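Local coordinates for protein Rik1-associated factor 1 (Schizosaccharomyces pombe, PDB 4O9D) that contributes, through a WD-repeat propeller, to the Clr4 complex that methylates histone H3 to establish heterochromatin, at residues E76-L81 against A112-D117; S90-L95 against T106-N111; Y132-A137 against A147-Y152. One frame throughout, in Å; residues are numbered along the deposited sequence.

Interaction 1 of 3, residues E76-L81 against A112-D117; sequences ESHYKL and AVKVWD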
ATOM      1  N   GLU A  76      14.892 -15.308  -1.937  1.00 31.70           N
ATOM      2  CA  GLU A  76      15.855 -14.939  -2.962  1.00 33.26           C
ATOM      3  C   GLU A  76      15.631 -13.492  -3.449  1.00 30.28           C
ATOM      4  O   GLU A  76      16.587 -12.795  -3.814  1.00 29.19           O
ATOM      5  CB  GLU A  76      15.782 -15.934  -4.131  1.00 33.21           C
ATOM      6  CG  GLU A  76      16.327 -15.388  -5.422  1.00 38.54           C
ATOM      7  CD  GLU A  76      16.631 -16.469  -6.452  1.00 49.30           C
ATOM      8  OE1 GLU A  76      15.768 -17.347  -6.707  1.00 46.98           O
ATOM      9  OE2 GLU A  76      17.749 -16.432  -7.006  1.00 53.67           O
ATOM     10  N   SER A  77      14.368 -13.060  -3.443  1.00 30.32           N
ATOM     11  CA  SER A  77      13.990 -11.650  -3.658  1.00 28.18           C
ATOM     12  C   SER A  77      14.275 -11.116  -5.074  1.00 28.21           C
ATOM     13  O   SER A  77      14.314 -11.888  -6.019  1.00 32.17           O
ATOM     14  CB  SER A  77      14.637 -10.751  -2.603  1.00 30.79           C
ATOM     15  OG  SER A  77      13.993  -9.475  -2.566  1.00 31.48           O
ATOM     16  N   HIS A  78      14.436  -9.796  -5.200  1.00 27.57           N
ATOM     17  CA  HIS A  78      14.716  -9.122  -6.479  1.00 29.08           C
ATOM     18  C   HIS A  78      16.047  -8.380  -6.370  1.00 32.10           C
ATOM     19  O   HIS A  78      16.327  -7.784  -5.335  1.00 36.66           O
ATOM     20  CB  HIS A  78      13.624  -8.085  -6.794  1.00 29.86           C
ATOM     21  CG  HIS A  78      12.229  -8.637  -6.818  1.00 28.24           C
ATOM     22  ND1 HIS A  78      11.462  -8.674  -7.963  1.00 26.27           N
ATOM     23  CD2 HIS A  78      11.464  -9.175  -5.839  1.00 25.70           C
ATOM     24  CE1 HIS A  78      10.280  -9.198  -7.687  1.00 24.78           C
ATOM     25  NE2 HIS A  78      10.262  -9.529  -6.409  1.00 22.53           N
ATOM     26  N   TYR A  79      16.845  -8.360  -7.435  1.00 32.16           N
ATOM     27  CA  TYR A  79      18.195  -7.802  -7.343  1.00 37.45           C
ATOM     28  C   TYR A  79      18.792  -7.498  -8.720  1.00 41.52           C
ATOM     29  O   TYR A  79      18.300  -7.978  -9.740  1.00 35.20           O
ATOM     30  CB  TYR A  79      19.107  -8.792  -6.614  1.00 35.39           C
ATOM     31  CG  TYR A  79      19.095 -10.158  -7.263  1.00 42.23           C
ATOM     32  CD1 TYR A  79      19.973 -10.473  -8.288  1.00 45.10           C
ATOM     33  CD2 TYR A  79      18.174 -11.121  -6.878  1.00 42.31           C
ATOM     34  CE1 TYR A  79      19.942 -11.719  -8.902  1.00 47.53           C
ATOM     35  CE2 TYR A  79      18.140 -12.366  -7.482  1.00 41.12           C
ATOM     36  CZ  TYR A  79      19.024 -12.658  -8.494  1.00 47.24           C
ATOM     37  OH  TYR A  79      18.989 -13.898  -9.095  1.00 49.70           O
ATOM     38  N   LYS A  80      19.853  -6.693  -8.742  1.00 45.78           N
ATOM     39  CA  LYS A  80      20.620  -6.462  -9.972  1.00 50.62           C
ATOM     40  C   LYS A  80      22.103  -6.544  -9.613  1.00 50.78           C
ATOM     41  O   LYS A  80      22.471  -6.406  -8.443  1.00 53.42           O
ATOM     42  CB  LYS A  80      20.319  -5.082 -10.583  1.00 49.37           C
ATOM     43  CG  LYS A  80      18.842  -4.779 -10.875  1.00 49.98           C
ATOM     44  CD  LYS A  80      18.599  -3.268 -11.125  1.00 46.61           C
ATOM     45  CE  LYS A  80      17.163  -2.999 -11.589  1.00 47.32           C
ATOM     46  NZ  LYS A  80      16.835  -1.560 -11.888  1.00 41.43           N
ATOM     47  N   LEU A  81      22.954  -6.755 -10.612  1.00 53.36           N
ATOM     48  CA  LEU A  81      24.401  -6.795 -10.382  1.00 61.14           C
ATOM     49  C   LEU A  81      24.989  -5.381 -10.410  1.00 60.49           C
ATOM     50  O   LEU A  81      24.947  -4.713 -11.446  1.00 57.02           O
ATOM     51  CB  LEU A  81      25.093  -7.683 -11.424  1.00 57.33           C
ATOM     52  CG  LEU A  81      24.586  -9.126 -11.509  1.00 61.28           C
ATOM     53  CD1 LEU A  81      23.923  -9.546 -10.193  1.00 60.00           C
ATOM     54  CD2 LEU A  81      23.624  -9.294 -12.677  1.00 57.37           C
ATOM     55  N   ALA A 112      10.487  -6.757 -12.288  1.00 27.14           N
ATOM     56  CA  ALA A 112       9.930  -8.111 -12.374  1.00 26.40           C
ATOM     57  C   ALA A 112       8.787  -8.343 -11.390  1.00 26.14           C
ATOM     58  O   ALA A 112       8.805  -7.811 -10.295  1.00 25.17           O
ATOM     59  CB  ALA A 112      11.049  -9.165 -12.159  1.00 24.59           C
ATOM     60  N   VAL A 113       7.775  -9.110 -11.800  1.00 23.44           N
ATOM     61  CA  VAL A 113       6.831  -9.653 -10.852  1.00 22.29           C
ATOM     62  C   VAL A 113       7.221 -11.123 -10.566  1.00 23.89           C
ATOM     63  O   VAL A 113       7.399 -11.903 -11.510  1.00 22.31           O
ATOM     64  CB  VAL A 113       5.387  -9.605 -11.403  1.00 23.61           C
ATOM     65  CG1 VAL A 113       4.425 -10.077 -10.347  1.00 20.93           C
ATOM     66  CG2 VAL A 113       5.012  -8.182 -11.842  1.00 27.00           C
ATOM     67  N   LYS A 114       7.353 -11.497  -9.294  1.00 22.38           N
ATOM     68  CA  LYS A 114       7.677 -12.892  -8.923  1.00 23.61           C
ATOM     69  C   LYS A 114       6.579 -13.541  -8.088  1.00 28.96           C
ATOM     70  O   LYS A 114       5.787 -12.863  -7.403  1.00 23.30           O
ATOM     71  CB  LYS A 114       9.031 -12.987  -8.204  1.00 23.12           C
ATOM     72  CG  LYS A 114      10.213 -12.613  -9.123  1.00 24.65           C
ATOM     73  CD  LYS A 114      11.574 -12.529  -8.413  1.00 27.25           C
ATOM     74  CE  LYS A 114      12.721 -12.207  -9.395  1.00 27.75           C
ATOM     75  NZ  LYS A 114      14.072 -12.300  -8.757  1.00 31.30           N
ATOM     76  N   VAL A 115       6.541 -14.867  -8.161  1.00 25.88           N
ATOM     77  CA  VAL A 115       5.536 -15.667  -7.474  1.00 25.14           C
ATOM     78  C   VAL A 115       6.270 -16.710  -6.612  1.00 29.71           C
ATOM     79  O   VAL A 115       7.037 -17.513  -7.155  1.00 27.27           O
ATOM     80  CB  VAL A 115       4.640 -16.412  -8.503  1.00 21.45           C
ATOM     81  CG1 VAL A 115       3.614 -17.265  -7.783  1.00 25.48           C
ATOM     82  CG2 VAL A 115       3.969 -15.424  -9.442  1.00 24.13           C
ATOM     83  N   TRP A 116       6.032 -16.704  -5.297  1.00 26.49           N
ATOM     84  CA  TRP A 116       6.747 -17.586  -4.371  1.00 26.74           C
ATOM     85  C   TRP A 116       5.783 -18.541  -3.648  1.00 28.47           C
ATOM     86  O   TRP A 116       4.673 -18.157  -3.296  1.00 26.57           O
ATOM     87  CB  TRP A 116       7.496 -16.770  -3.298  1.00 27.37           C
ATOM     88  CG  TRP A 116       8.256 -15.575  -3.789  1.00 25.30           C
ATOM     89  CD1 TRP A 116       7.760 -14.307  -3.972  1.00 28.76           C
ATOM     90  CD2 TRP A 116       9.653 -15.507  -4.126  1.00 29.95           C
ATOM     91  NE1 TRP A 116       8.757 -13.464  -4.418  1.00 24.75           N
ATOM     92  CE2 TRP A 116       9.924 -14.178  -4.529  1.00 30.40           C
ATOM     93  CE3 TRP A 116      10.697 -16.445  -4.148  1.00 29.36           C
ATOM     94  CZ2 TRP A 116      11.187 -13.771  -4.947  1.00 28.29           C
ATOM     95  CZ3 TRP A 116      11.946 -16.035  -4.551  1.00 26.17           C
ATOM     96  CH2 TRP A 116      12.182 -14.715  -4.957  1.00 29.28           C
ATOM     97  N   ASP A 117       6.207 -19.776  -3.383  1.00 33.71           N
ATOM     98  CA  ASP A 117       5.365 -20.655  -2.581  1.00 30.49           C
ATOM     99  C   ASP A 117       5.703 -20.441  -1.099  1.00 32.23           C
ATOM    100  O   ASP A 117       6.627 -19.691  -0.762  1.00 31.08           O
ATOM    101  CB  ASP A 117       5.472 -22.135  -3.012  1.00 33.95           C
ATOM    102  CG  ASP A 117       6.837 -22.761  -2.711  1.00 33.77           C
ATOM    103  OD1 ASP A 117       7.542 -22.315  -1.778  1.00 30.74           O
ATOM    104  OD2 ASP A 117       7.203 -23.731  -3.417  1.00 37.70           O
TER
HETATM  105  O   HOH W   1      15.922 -10.256  -9.731  1.00 36.07           O

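Interaction 2 of 3, residues S90-L95 against T106-N111; sequences STISDL and TGAFDN. With EDO (1,2-ethanediol), chain D.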
ATOM      1  N   SER A  90      17.061  -5.005  -4.995  1.00 35.07           N
ATOM      2  CA  SER A  90      16.167  -3.953  -5.481  1.00 35.91           C
ATOM      3  C   SER A  90      14.961  -3.782  -4.554  1.00 32.21           C
ATOM      4  O   SER A  90      14.317  -4.753  -4.181  1.00 31.91           O
ATOM      5  CB  SER A  90      15.642  -4.290  -6.881  1.00 28.67           C
ATOM      6  OG  SER A  90      16.685  -4.665  -7.763  1.00 38.06           O
ATOM      7  N   THR A  91      14.654  -2.537  -4.223  1.00 28.74           N
ATOM      8  CA  THR A  91      13.472  -2.192  -3.443  1.00 30.69           C
ATOM      9  C   THR A  91      12.199  -2.984  -3.769  1.00 26.22           C
ATOM     10  O   THR A  91      11.770  -3.073  -4.916  1.00 29.44           O
ATOM     11  CB  THR A  91      13.184  -0.704  -3.618  1.00 28.69           C
ATOM     12  OG1 THR A  91      14.282   0.038  -3.065  1.00 31.57           O
ATOM     13  CG2 THR A  91      11.869  -0.304  -2.911  1.00 30.49           C
ATOM     14  N   ILE A  92      11.579  -3.539  -2.738  1.00 27.78           N
ATOM     15  CA  ILE A  92      10.290  -4.190  -2.898  1.00 27.34           C
ATOM     16  C   ILE A  92       9.233  -3.104  -2.925  1.00 30.70           C
ATOM     17  O   ILE A  92       9.141  -2.299  -1.994  1.00 30.29           O
ATOM     18  CB  ILE A  92       9.972  -5.166  -1.753  1.00 27.71           C
ATOM     19  CG1 ILE A  92      11.050  -6.254  -1.672  1.00 25.71           C
ATOM     20  CG2 ILE A  92       8.569  -5.789  -1.958  1.00 24.38           C
ATOM     21  CD1 ILE A  92      11.063  -7.190  -2.846  1.00 26.89           C
ATOM     22  N   SER A  93       8.435  -3.078  -3.987  1.00 22.95           N
ATOM     23  CA  SER A  93       7.487  -1.993  -4.154  1.00 31.36           C
ATOM     24  C   SER A  93       6.086  -2.419  -3.703  1.00 25.56           C
ATOM     25  O   SER A  93       5.320  -1.606  -3.200  1.00 27.69           O
ATOM     26  CB  SER A  93       7.499  -1.478  -5.607  1.00 28.64           C
ATOM     27  OG  SER A  93       7.137  -2.506  -6.513  1.00 28.22           O
ATOM     28  N   ASP A  94       5.745  -3.690  -3.845  1.00 21.97           N
ATOM     29  CA  ASP A  94       4.461  -4.141  -3.343  1.00 28.26           C
ATOM     30  C   ASP A  94       4.480  -5.649  -3.209  1.00 28.03           C
ATOM     31  O   ASP A  94       5.368  -6.319  -3.718  1.00 26.86           O
ATOM     32  CB  ASP A  94       3.310  -3.694  -4.265  1.00 22.73           C
ATOM     33  CG  ASP A  94       2.003  -3.366  -3.484  1.00 28.55           C
ATOM     34  OD1 ASP A  94       1.932  -3.659  -2.264  1.00 27.62           O
ATOM     35  OD2 ASP A  94       1.053  -2.825  -4.099  1.00 26.24           O
ATOM     36  N   LEU A  95       3.503  -6.181  -2.500  1.00 25.73           N
ATOM     37  CA  LEU A  95       3.336  -7.616  -2.412  1.00 25.72           C
ATOM     38  C   LEU A  95       1.962  -7.917  -1.872  1.00 30.68           C
ATOM     39  O   LEU A  95       1.350  -7.079  -1.209  1.00 27.01           O
ATOM     40  CB  LEU A  95       4.426  -8.266  -1.554  1.00 27.71           C
ATOM     41  CG  LEU A  95       5.009  -7.485  -0.381  1.00 27.20           C
ATOM     42  CD1 LEU A  95       3.994  -7.322   0.718  1.00 28.54           C
ATOM     43  CD2 LEU A  95       6.259  -8.206   0.131  1.00 29.62           C
ATOM     44  N   THR A 106       5.131 -10.683  -5.545  1.00 20.51           N
ATOM     45  CA  THR A 106       5.931  -9.488  -5.234  1.00 23.24           C
ATOM     46  C   THR A 106       6.333  -8.689  -6.467  1.00 23.94           C
ATOM     47  O   THR A 106       6.463  -9.239  -7.588  1.00 25.58           O
ATOM     48  CB  THR A 106       7.245  -9.800  -4.463  1.00 24.62           C
ATOM     49  OG1 THR A 106       8.067 -10.669  -5.249  1.00 26.52           O
ATOM     50  CG2 THR A 106       6.976 -10.427  -3.097  1.00 23.72           C
ATOM     51  N   GLY A 107       6.524  -7.386  -6.255  1.00 21.96           N
ATOM     52  CA  GLY A 107       6.963  -6.472  -7.294  1.00 23.21           C
ATOM     53  C   GLY A 107       8.181  -5.692  -6.810  1.00 24.91           C
ATOM     54  O   GLY A 107       8.322  -5.428  -5.633  1.00 26.93           O
ATOM     55  N   ALA A 108       9.072  -5.318  -7.711  1.00 26.53           N
ATOM     56  CA  ALA A 108      10.261  -4.605  -7.282  1.00 27.24           C
ATOM     57  C   ALA A 108      10.855  -3.712  -8.370  1.00 26.71           C
ATOM     58  O   ALA A 108      10.405  -3.686  -9.528  1.00 23.87           O
ATOM     59  CB  ALA A 108      11.335  -5.611  -6.780  1.00 24.74           C
ATOM     60  N   PHE A 109      11.925  -3.036  -7.972  1.00 28.15           N
ATOM     61  CA  PHE A 109      12.631  -2.093  -8.815  1.00 29.40           C
ATOM     62  C   PHE A 109      13.635  -2.810  -9.741  1.00 35.03           C
ATOM     63  O   PHE A 109      14.454  -2.174 -10.419  1.00 33.77           O
ATOM     64  CB  PHE A 109      13.330  -1.056  -7.935  1.00 28.29           C
ATOM     65  CG  PHE A 109      12.411  -0.013  -7.364  1.00 35.98           C
ATOM     66  CD1 PHE A 109      11.027  -0.118  -7.504  1.00 30.11           C
ATOM     67  CD2 PHE A 109      12.936   1.084  -6.682  1.00 31.74           C
ATOM     68  CE1 PHE A 109      10.185   0.852  -6.988  1.00 27.67           C
ATOM     69  CE2 PHE A 109      12.097   2.059  -6.163  1.00 32.75           C
ATOM     70  CZ  PHE A 109      10.722   1.941  -6.319  1.00 34.71           C
ATOM     71  N   ASP A 110      13.541  -4.130  -9.806  1.00 34.42           N
ATOM     72  CA  ASP A 110      14.230  -4.873 -10.868  1.00 37.38           C
ATOM     73  C   ASP A 110      13.350  -5.080 -12.114  1.00 35.73           C
ATOM     74  O   ASP A 110      13.757  -5.766 -13.051  1.00 35.79           O
ATOM     75  CB  ASP A 110      14.715  -6.225 -10.347  1.00 32.53           C
ATOM     76  CG  ASP A 110      13.575  -7.162 -10.030  1.00 33.52           C
ATOM     77  OD1 ASP A 110      12.441  -6.662  -9.825  1.00 30.89           O
ATOM     78  OD2 ASP A 110      13.816  -8.392  -9.975  1.00 35.12           O
ATOM     79  N   ASN A 111      12.157  -4.476 -12.130  1.00 29.29           N
ATOM     80  CA  ASN A 111      11.216  -4.618 -13.252  1.00 34.55           C
ATOM     81  C   ASN A 111      10.513  -5.968 -13.357  1.00 29.21           C
ATOM     82  O   ASN A 111      10.016  -6.296 -14.422  1.00 30.84           O
ATOM     83  CB  ASN A 111      11.917  -4.380 -14.612  1.00 31.17           C
ATOM     84  CG  ASN A 111      12.614  -3.038 -14.688  1.00 33.49           C
ATOM     85  OD1 ASN A 111      12.543  -2.216 -13.751  1.00 34.83           O
ATOM     86  ND2 ASN A 111      13.302  -2.802 -15.801  1.00 36.39           N
TER
HETATM   87  C1  EDO D 702      16.994  -5.771 -16.221  1.00 51.64           C
HETATM   88  O1  EDO D 702      15.932  -6.282 -17.029  1.00 42.26           O
HETATM   89  C2  EDO D 702      16.435  -4.727 -15.260  1.00 48.40           C
HETATM   90  O2  EDO D 702      16.491  -5.255 -13.929  1.00 49.01           O

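Interaction 3 of 3, residues Y132-A137 against A147-Y152; sequences YIHKLA and ACKNGY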
ATOM      1  N   TYR A 132      10.521  -0.110 -13.384  1.00 27.10           N
ATOM      2  CA  TYR A 132      10.126  -0.529 -12.035  1.00 29.08           C
ATOM      3  C   TYR A 132       8.664  -0.942 -11.975  1.00 23.03           C
ATOM      4  O   TYR A 132       7.795  -0.329 -12.619  1.00 23.95           O
ATOM      5  CB  TYR A 132      10.291   0.606 -11.029  1.00 31.03           C
ATOM      6  CG  TYR A 132      11.684   1.163 -10.880  1.00 35.65           C
ATOM      7  CD1 TYR A 132      12.789   0.479 -11.363  1.00 31.88           C
ATOM      8  CD2 TYR A 132      11.890   2.375 -10.224  1.00 36.76           C
ATOM      9  CE1 TYR A 132      14.063   0.993 -11.210  1.00 34.33           C
ATOM     10  CE2 TYR A 132      13.160   2.901 -10.082  1.00 38.01           C
ATOM     11  CZ  TYR A 132      14.240   2.203 -10.578  1.00 37.49           C
ATOM     12  OH  TYR A 132      15.505   2.715 -10.418  1.00 44.39           O
ATOM     13  N   ILE A 133       8.399  -1.992 -11.207  1.00 24.18           N
ATOM     14  CA  ILE A 133       7.039  -2.264 -10.758  1.00 23.06           C
ATOM     15  C   ILE A 133       6.726  -1.272  -9.632  1.00 23.95           C
ATOM     16  O   ILE A 133       7.527  -1.128  -8.710  1.00 23.10           O
ATOM     17  CB  ILE A 133       6.900  -3.689 -10.225  1.00 24.65           C
ATOM     18  CG1 ILE A 133       7.418  -4.701 -11.270  1.00 26.49           C
ATOM     19  CG2 ILE A 133       5.428  -3.976  -9.864  1.00 20.01           C
ATOM     20  CD1 ILE A 133       6.768  -4.575 -12.685  1.00 23.53           C
ATOM     21  N   HIS A 134       5.581  -0.597  -9.698  1.00 22.29           N
ATOM     22  CA  HIS A 134       5.175   0.328  -8.602  1.00 27.51           C
ATOM     23  C   HIS A 134       4.027  -0.145  -7.685  1.00 24.56           C
ATOM     24  O   HIS A 134       3.963   0.264  -6.528  1.00 23.80           O
ATOM     25  CB  HIS A 134       4.776   1.702  -9.188  1.00 25.27           C
ATOM     26  CG  HIS A 134       5.942   2.581  -9.532  1.00 29.31           C
ATOM     27  ND1 HIS A 134       5.827   3.688 -10.350  1.00 31.69           N
ATOM     28  CD2 HIS A 134       7.246   2.524  -9.163  1.00 28.33           C
ATOM     29  CE1 HIS A 134       7.001   4.289 -10.443  1.00 27.74           C
ATOM     30  NE2 HIS A 134       7.880   3.597  -9.741  1.00 30.85           N
ATOM     31  N   LYS A 135       3.083  -0.935  -8.199  1.00 23.77           N
ATOM     32  CA  LYS A 135       1.935  -1.380  -7.372  1.00 24.51           C
ATOM     33  C   LYS A 135       1.339  -2.694  -7.842  1.00 25.73           C
ATOM     34  O   LYS A 135       1.410  -3.031  -9.031  1.00 24.38           O
ATOM     35  CB  LYS A 135       0.803  -0.347  -7.366  1.00 24.56           C
ATOM     36  CG  LYS A 135      -0.030  -0.344  -6.066  1.00 22.55           C
ATOM     37  CD  LYS A 135       0.697   0.321  -4.907  1.00 26.32           C
ATOM     38  CE  LYS A 135      -0.175   0.319  -3.635  1.00 29.48           C
ATOM     39  NZ  LYS A 135      -0.614  -1.068  -3.252  1.00 31.24           N
ATOM     40  N   LEU A 136       0.750  -3.433  -6.907  1.00 22.34           N
ATOM     41  CA  LEU A 136      -0.012  -4.640  -7.232  1.00 21.63           C
ATOM     42  C   LEU A 136      -1.414  -4.580  -6.665  1.00 22.61           C
ATOM     43  O   LEU A 136      -1.623  -4.005  -5.613  1.00 24.50           O
ATOM     44  CB  LEU A 136       0.657  -5.884  -6.626  1.00 21.15           C
ATOM     45  CG  LEU A 136       2.045  -6.229  -7.143  1.00 26.11           C
ATOM     46  CD1 LEU A 136       2.613  -7.421  -6.341  1.00 24.28           C
ATOM     47  CD2 LEU A 136       1.978  -6.524  -8.640  1.00 25.19           C
ATOM     48  N   ALA A 137      -2.358  -5.198  -7.364  1.00 22.43           N
ATOM     49  CA  ALA A 137      -3.713  -5.390  -6.867  1.00 24.13           C
ATOM     50  C   ALA A 137      -4.117  -6.798  -7.239  1.00 24.28           C
ATOM     51  O   ALA A 137      -3.579  -7.353  -8.219  1.00 21.36           O
ATOM     52  CB  ALA A 137      -4.671  -4.411  -7.503  1.00 26.56           C
ATOM     53  N   ALA A 147       0.988  -2.364 -11.845  1.00 20.02           N
ATOM     54  CA  ALA A 147       1.208  -1.010 -12.346  1.00 20.02           C
ATOM     55  C   ALA A 147       2.703  -0.759 -12.512  1.00 22.01           C
ATOM     56  O   ALA A 147       3.480  -0.869 -11.565  1.00 24.58           O
ATOM     57  CB  ALA A 147       0.548   0.049 -11.428  1.00 20.20           C
ATOM     58  N   CYS A 148       3.099  -0.403 -13.731  1.00 24.24           N
ATOM     59  CA  CYS A 148       4.516  -0.305 -14.069  1.00 22.04           C
ATOM     60  C   CYS A 148       4.918   1.133 -14.392  1.00 21.67           C
ATOM     61  O   CYS A 148       4.135   1.907 -14.956  1.00 23.46           O
ATOM     62  CB  CYS A 148       4.834  -1.233 -15.257  1.00 20.73           C
ATOM     63  SG  CYS A 148       6.558  -1.133 -15.807  1.00 26.87           S
ATOM     64  N   LYS A 149       6.155   1.467 -14.042  1.00 22.94           N
ATOM     65  CA  LYS A 149       6.716   2.780 -14.285  1.00 25.56           C
ATOM     66  C   LYS A 149       6.738   3.127 -15.774  1.00 28.48           C
ATOM     67  O   LYS A 149       6.713   4.310 -16.131  1.00 26.90           O
ATOM     68  CB  LYS A 149       8.130   2.848 -13.692  1.00 30.83           C
ATOM     69  CG  LYS A 149       8.720   4.254 -13.572  1.00 28.79           C
ATOM     70  CD  LYS A 149      10.002   4.265 -12.738  1.00 30.79           C
ATOM     71  CE  LYS A 149      10.636   5.650 -12.709  1.00 39.55           C
ATOM     72  NZ  LYS A 149      11.753   5.750 -11.712  1.00 40.93           N
ATOM     73  N   ASN A 150       6.764   2.114 -16.646  1.00 27.26           N
ATOM     74  CA  ASN A 150       6.809   2.378 -18.085  1.00 27.43           C
ATOM     75  C   ASN A 150       5.491   2.925 -18.621  1.00 29.12           C
ATOM     76  O   ASN A 150       5.391   3.257 -19.793  1.00 25.22           O
ATOM     77  CB  ASN A 150       7.227   1.125 -18.891  1.00 29.15           C
ATOM     78  CG  ASN A 150       6.207   0.008 -18.824  1.00 27.80           C
ATOM     79  OD1 ASN A 150       5.164   0.161 -18.206  1.00 31.40           O
ATOM     80  ND2 ASN A 150       6.503  -1.128 -19.471  1.00 27.52           N
ATOM     81  N   GLY A 151       4.473   3.017 -17.765  1.00 26.46           N
ATOM     82  CA  GLY A 151       3.186   3.554 -18.183  1.00 25.58           C
ATOM     83  C   GLY A 151       2.136   2.503 -18.502  1.00 25.02           C
ATOM     84  O   GLY A 151       0.963   2.825 -18.664  1.00 25.36           O
ATOM     85  N   TYR A 152       2.544   1.245 -18.596  1.00 23.24           N
ATOM     86  CA  TYR A 152       1.588   0.136 -18.744  1.00 23.40           C
ATOM     87  C   TYR A 152       1.066  -0.397 -17.405  1.00 23.44           C
ATOM     88  O   TYR A 152       1.818  -0.462 -16.437  1.00 22.49           O
ATOM     89  CB  TYR A 152       2.275  -1.055 -19.446  1.00 23.68           C
ATOM     90  CG  TYR A 152       2.484  -0.833 -20.928  1.00 29.84           C
ATOM     91  CD1 TYR A 152       3.329   0.175 -21.385  1.00 26.26           C
ATOM     92  CD2 TYR A 152       1.839  -1.637 -21.876  1.00 29.13           C
ATOM     93  CE1 TYR A 152       3.535   0.387 -22.760  1.00 33.27           C
ATOM     94  CE2 TYR A 152       2.026  -1.421 -23.244  1.00 32.53           C
ATOM     95  CZ  TYR A 152       2.879  -0.412 -23.676  1.00 35.08           C
ATOM     96  OH  TYR A 152       3.066  -0.190 -25.026  1.00 36.12           O
TER

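Interaction 1 of 3, residues E76-L81 against A112-D117
The extended side chain of Lys114 lies over one face of the His78 imidazole. The two run antiparallel, Lys114 heading for the backbone from which His78 comes. Lys114 CD is 3.8 Å from the centroid of the His78 ring and 17° off its normal, a CH-pi contact. The edge of the ring meets backbone: Ala112 O lies near the ring plane, 3.3 Å from His78 CE1. This carbonyl oxygen is buried and has no hydrogen-bond partner in the model. His78 CG stands anti to its own carbonyl carbon (chi1 -56°), which brings the ring across to the 112-117 segment. Both ring nitrogens are used, ND1 by Asp110 OD1 and NE2 by Thr106 OG1, and this fixes the rotation of the ring. The same Thr106 OG1 also bonds to Trp116 NE1. Asp110, His78, Thr106 and Trp116 thus form the structural tetrad characteristic of WD repeats in beta-propellers. It ties the 76-81 segment to strands 103-108 and 113-117 and to the turn between them. Beyond the imidazole, Lys114 runs straight on to the backbone of Ser77. Lys114 NZ donates to Ser77 O over 2.8 Å, in the carbonyl plane with a C=O...N angle of 149°. A second bond runs from Lys114 NZ to a water 2.9 Å away, and that water also accepts from Tyr79 N. The carboxylate of Glu76 is not in contact with this amine; its OE1 is 5.7 Å from Lys114 NZ. Trp116 brings the six-membered end of its indole to the start of the 76-81 segment. Trp116 CH2 is 3.1 Å from Ser77 N, an oblique approach. Glu76 CB reaches the indole edge near its plane, 3.9 Å from Trp116 CZ3. Ser77 CB points away from the 112-117 segment, and its OG bonds to Asn61 OD1.

Interaction 2 of 3, residues S90-L95 against T106-N111
Phe109 packs alongside Thr91, the two side chains running in a common direction. The Phe109 backbone N donates to Thr91 O at 3.1 Å. Phe109 CB lies 4.1 Å from Ser90 CB. Phe109 CG and CD2 come under Thr91 CB, which is 4.0 Å from the ring centroid and 27° off the normal, a CH-pi contact over the face. Farther out, Phe109 CE2 is 4.0 Å from Thr91 CG2. The methyl reaches the rim because it stands anti to the Thr91 backbone N. Across the ring, Phe109 CE1 meets Ser93 CB obliquely at 3.8 Å. The backbones pair as an antiparallel hairpin. Ser93 N donates to Gly107 O at 2.9 Å, from above the carbonyl plane, and Gly107 N donates to Asp94 O. Ser93 and Asp94 both face Gly107, a classic beta bulge. Leu95 CB and Thr106 CG2 touch at 3.7 Å beyond it. Phe109 and Asp110 are the middle residues of a type I turn from Ala108 to Asn111. Asp110 O accepts a bond from an ethanediol that probably came from the crystallisation liquor. In the sheet, strands 87-97 and 103-108 sit between strands 79-81 and 113-117. Ile92 and Leu95 pack on strand 33-38 of the preceding sheet, while the Phe109 ring stacks on Tyr132, just before strand 133-138 of the next.

Interaction 3 of 3, residues Y132-A137 against A147-Y152
Lys149 runs between Tyr132 and His134 and touches both rings. Lys149 CB lies over one face of the imidazole, 4.1 Å from the His134 ring centroid, as a CH-pi contact. The Lys149 tip follows the Tyr132 side chain in the same direction, and NZ meets CE2 of Tyr132 obliquely at 3.6 Å. Lys149 CG is anti to the backbone N (chi1 -166°) and the chain stays extended, which carries NZ that far. The backbone anchors this group: Lys149 N donates to Tyr132 O at 2.8 Å, almost straight at 174°. Ala147 O accepts from His134 N at 2.8 Å and weakly from Lys135 N. Outside the pair, His134 ND1 bonds to Ser184 OG, and Phe206 meets both His134 and Lys149, the latter by a cation-pi contact. With an alanine at His134 the imidazole is gone, which would probably leave Ser184 OG without this partner and open a gap beside the Lys149 methylenes. Past Lys149, Asn150 OD1 accepts from Tyr152 N, an Asx turn. Since His134 and Lys135 both face Ala147, the pairing contains a classic beta bulge, within the inner hairpin of a beta-propeller blade.

Overall arrangement
Interactions 1 and 2 belong to one blade of the propeller, and interaction 3 to the next. Along the chain, the residues of interaction 2 all fall between the two segments of interaction 1, and the centres are about 8 Å apart. The two share the tetrad bond between His78 NE2 and Thr106 OG1, 2.7 Å long, and His78 O is 2.9 Å from Ser90 N. Interactions 2 and 3 have centres about 10 Å apart and join adjacent blades beside their bulges. Asp94 OD2 makes a salt bridge to Lys135 NZ at 2.6 Å, and Ser93 OG bonds to Ile133 O. Interactions 1 and 3, about 15 Å between centres, meet by packing of Ala112 and Val113 on Ile133.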